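Oxidoreductase, putative (Neosartorya fumigata, PDB 6SKX) probably catalyses the NADPH-dependent reductive amination of carbonyl compounds, reducing imines to amines. Local coordinates at residues V27-R32 with K43-S48. Sequence-based numbering, arbitrary orientation.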
ATOM      1  N   VAL A  27       7.659 -13.864 -36.159  1.00 43.66           N
ATOM      2  CA  VAL A  27       6.772 -14.152 -34.997  1.00 41.61           C
ATOM      3  C   VAL A  27       5.582 -15.002 -35.447  1.00 41.81           C
ATOM      4  O   VAL A  27       4.845 -14.588 -36.374  1.00 47.90           O
ATOM      5  CB  VAL A  27       6.288 -12.860 -34.316  1.00 44.26           C
ATOM      6  CG1 VAL A  27       5.420 -13.177 -33.113  1.00 49.11           C
ATOM      7  CG2 VAL A  27       7.424 -11.965 -33.890  1.00 40.88           C
ATOM      8  N   ALA A  28       5.433 -16.167 -34.823  1.00 43.45           N
ATOM      9  CA  ALA A  28       4.268 -17.070 -34.942  1.00 43.14           C
ATOM     10  C   ALA A  28       3.371 -16.823 -33.733  1.00 46.74           C
ATOM     11  O   ALA A  28       3.910 -16.604 -32.641  1.00 42.81           O
ATOM     12  CB  ALA A  28       4.743 -18.495 -34.971  1.00 46.54           C
ATOM     13  N   VAL A  29       2.057 -16.844 -33.916  1.00 47.09           N
ATOM     14  CA  VAL A  29       1.094 -16.619 -32.805  1.00 48.64           C
ATOM     15  C   VAL A  29       0.015 -17.705 -32.813  1.00 43.44           C
ATOM     16  O   VAL A  29      -0.557 -18.006 -33.859  1.00 48.69           O
ATOM     17  CB  VAL A  29       0.484 -15.201 -32.898  1.00 49.83           C
ATOM     18  CG1 VAL A  29       1.575 -14.153 -32.853  1.00 47.01           C
ATOM     19  CG2 VAL A  29      -0.389 -15.010 -34.133  1.00 45.50           C
ATOM     20  N   TRP A  30      -0.293 -18.212 -31.639  1.00 48.00           N
ATOM     21  CA  TRP A  30      -1.452 -19.097 -31.371  1.00 47.96           C
ATOM     22  C   TRP A  30      -2.471 -18.293 -30.547  1.00 48.82           C
ATOM     23  O   TRP A  30      -2.144 -17.792 -29.406  1.00 48.77           O
ATOM     24  CB  TRP A  30      -0.987 -20.401 -30.690  1.00 49.02           C
ATOM     25  CG  TRP A  30      -2.054 -21.436 -30.528  1.00 49.81           C
ATOM     26  CD1 TRP A  30      -2.304 -22.490 -31.349  1.00 53.41           C
ATOM     27  CD2 TRP A  30      -3.030 -21.508 -29.471  1.00 54.49           C
ATOM     28  NE1 TRP A  30      -3.377 -23.208 -30.890  1.00 56.36           N
ATOM     29  CE2 TRP A  30      -3.840 -22.635 -29.735  1.00 57.16           C
ATOM     30  CE3 TRP A  30      -3.273 -20.759 -28.310  1.00 53.65           C
ATOM     31  CZ2 TRP A  30      -4.895 -23.009 -28.897  1.00 56.14           C
ATOM     32  CZ3 TRP A  30      -4.328 -21.112 -27.491  1.00 56.99           C
ATOM     33  CH2 TRP A  30      -5.128 -22.226 -27.783  1.00 55.56           C
ATOM     34  N   ASN A  31      -3.661 -18.168 -31.128  1.00 43.27           N
ATOM     35  CA  ASN A  31      -4.792 -17.307 -30.713  1.00 49.67           C
ATOM     36  C   ASN A  31      -5.978 -18.217 -30.352  1.00 53.09           C
ATOM     37  O   ASN A  31      -6.480 -18.854 -31.264  1.00 46.05           O
ATOM     38  CB  ASN A  31      -5.130 -16.319 -31.835  1.00 50.74           C
ATOM     39  CG  ASN A  31      -6.240 -15.333 -31.511  1.00 52.81           C
ATOM     40  OD1 ASN A  31      -6.948 -15.478 -30.509  1.00 52.34           O
ATOM     41  ND2 ASN A  31      -6.441 -14.368 -32.402  1.00 48.82           N
ATOM     42  N   ARG A  32      -6.436 -18.202 -29.090  1.00 57.79           N
ATOM     43  CA  ARG A  32      -7.601 -18.996 -28.598  1.00 58.67           C
ATOM     44  C   ARG A  32      -8.867 -18.632 -29.386  1.00 57.34           C
ATOM     45  O   ARG A  32      -9.648 -19.534 -29.602  1.00 58.72           O
ATOM     46  CB  ARG A  32      -7.833 -18.775 -27.096  1.00 67.49           C
ATOM     47  CG  ARG A  32      -8.748 -19.808 -26.437  1.00 70.23           C
ATOM     48  CD  ARG A  32      -8.894 -19.625 -24.930  1.00 62.95           C
ATOM     49  N   LYS A  43       0.678  -6.480 -38.856  1.00 47.17           N
ATOM     50  CA  LYS A  43       2.050  -6.147 -38.377  1.00 50.88           C
ATOM     51  C   LYS A  43       3.038  -7.265 -38.768  1.00 47.58           C
ATOM     52  O   LYS A  43       4.195  -7.125 -38.407  1.00 48.45           O
ATOM     53  CB  LYS A  43       2.066  -5.986 -36.858  1.00 60.75           C
ATOM     54  CG  LYS A  43       1.409  -4.724 -36.316  1.00 75.58           C
ATOM     55  CD  LYS A  43       2.085  -4.145 -35.063  1.00 81.20           C
ATOM     56  CE  LYS A  43       1.971  -2.630 -35.015  1.00 91.00           C
ATOM     57  NZ  LYS A  43       1.343  -2.138 -33.765  1.00 89.25           N
ATOM     58  N   GLY A  44       2.567  -8.369 -39.374  1.00 42.88           N
ATOM     59  CA  GLY A  44       3.412  -9.441 -39.943  1.00 51.01           C
ATOM     60  C   GLY A  44       3.414 -10.766 -39.176  1.00 47.81           C
ATOM     61  O   GLY A  44       4.234 -11.638 -39.528  1.00 42.34           O
ATOM     62  N   ALA A  45       2.583 -10.954 -38.148  1.00 49.08           N
ATOM     63  CA  ALA A  45       2.514 -12.251 -37.426  1.00 46.43           C
ATOM     64  C   ALA A  45       1.905 -13.321 -38.344  1.00 49.45           C
ATOM     65  O   ALA A  45       1.054 -12.966 -39.173  1.00 47.95           O
ATOM     66  CB  ALA A  45       1.705 -12.127 -36.168  1.00 49.80           C
ATOM     67  N   THR A  46       2.296 -14.585 -38.153  1.00 45.74           N
ATOM     68  CA  THR A  46       1.770 -15.771 -38.886  1.00 51.12           C
ATOM     69  C   THR A  46       0.926 -16.633 -37.930  1.00 47.40           C
ATOM     70  O   THR A  46       1.420 -16.997 -36.852  1.00 49.47           O
ATOM     71  CB  THR A  46       2.957 -16.541 -39.493  1.00 53.98           C
ATOM     72  OG1 THR A  46       3.608 -15.648 -40.386  1.00 51.40           O
ATOM     73  CG2 THR A  46       2.561 -17.768 -40.281  1.00 53.56           C
ATOM     74  N   LEU A  47      -0.312 -16.948 -38.287  1.00 48.43           N
ATOM     75  CA  LEU A  47      -1.245 -17.687 -37.392  1.00 50.28           C
ATOM     76  C   LEU A  47      -0.864 -19.167 -37.335  1.00 48.38           C
ATOM     77  O   LEU A  47      -0.831 -19.781 -38.379  1.00 51.30           O
ATOM     78  CB  LEU A  47      -2.679 -17.530 -37.909  1.00 48.67           C
ATOM     79  CG  LEU A  47      -3.802 -18.010 -36.980  1.00 48.82           C
ATOM     80  CD1 LEU A  47      -3.691 -17.422 -35.582  1.00 47.96           C
ATOM     81  CD2 LEU A  47      -5.155 -17.672 -37.576  1.00 51.16           C
ATOM     82  N   SER A  48      -0.672 -19.715 -36.136  1.00 48.80           N
ATOM     83  CA  SER A  48      -0.487 -21.167 -35.870  1.00 51.07           C
ATOM     84  C   SER A  48      -1.877 -21.825 -35.775  1.00 50.73           C
ATOM     85  O   SER A  48      -2.554 -21.627 -34.754  1.00 51.26           O
ATOM     86  CB  SER A  48       0.329 -21.382 -34.590  1.00 45.91           C
ATOM     87  OG  SER A  48       1.567 -20.697 -34.637  1.00 46.23           O
TER
HETATM   88  O   HOH W   1       6.523 -12.673 -38.544  1.00 42.86           O
HETATM   89  O   HOH W   2       6.210 -15.320 -39.393  1.00 51.77           O
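Ala28 pairs in parallel with Thr46, and Val29 with Leu47, through three backbone hydrogen bonds. Thr46 N gives to Val27 O (3.1 Å). Val29 N gives to Thr46 O (3.0 Å). Ser48 N gives to Val29 O (2.8 Å), almost straight at 178°. Two CA-H...O contacts, from Ala45 CA to Val27 O and from Ala28 CA to Thr46 O, run beside this ladder. Before Ala45 a water replaces the direct bond, accepting from Val27 N and donating to Gly44 O; a second water bonds Thr46 OG1 and, weakly, Val27 O.

Apolar contacts lie on the face carrying Val29 and Leu47. Val29 CG1, anti to its carbonyl carbon and beside the backbone N (chi1 -58°), packs on Ala45 CB at 3.9 Å; CG2 lies near Thr46 O and Ala45 CB and loosely meets Leu47 CD1. The latter methyl also lies 3.6 Å from Val29 O and reaches Asn31 CB. On the face carrying Ala28 and Thr46, Ala28 CB lies 3.9 Å from Ser48 OG. Buried Ser48 points its CB toward strand 26-30, placing OG 3.5 Å from Val29 O, with CB also alongside. Trp30 CD1 lies 3.5 Å from Ser48 O, which approaches the indole obliquely.

Asn31 directs its amide away from this pairing: OD1 accepts from Ser33 N, and ND2 bonds Ala37 O and Ser39 OG, tying down the intervening loop. On the opposite edge of strand 26-30, Ala28 and Trp30 bond strand 3-7, leaving 46-47 as the outermost strand on this side. This is the parallel edge of a Rossmann-type NADP-binding domain, where strand 26-30 leads into Asn31, Arg32 and Ser33, residues that bind NADP(+).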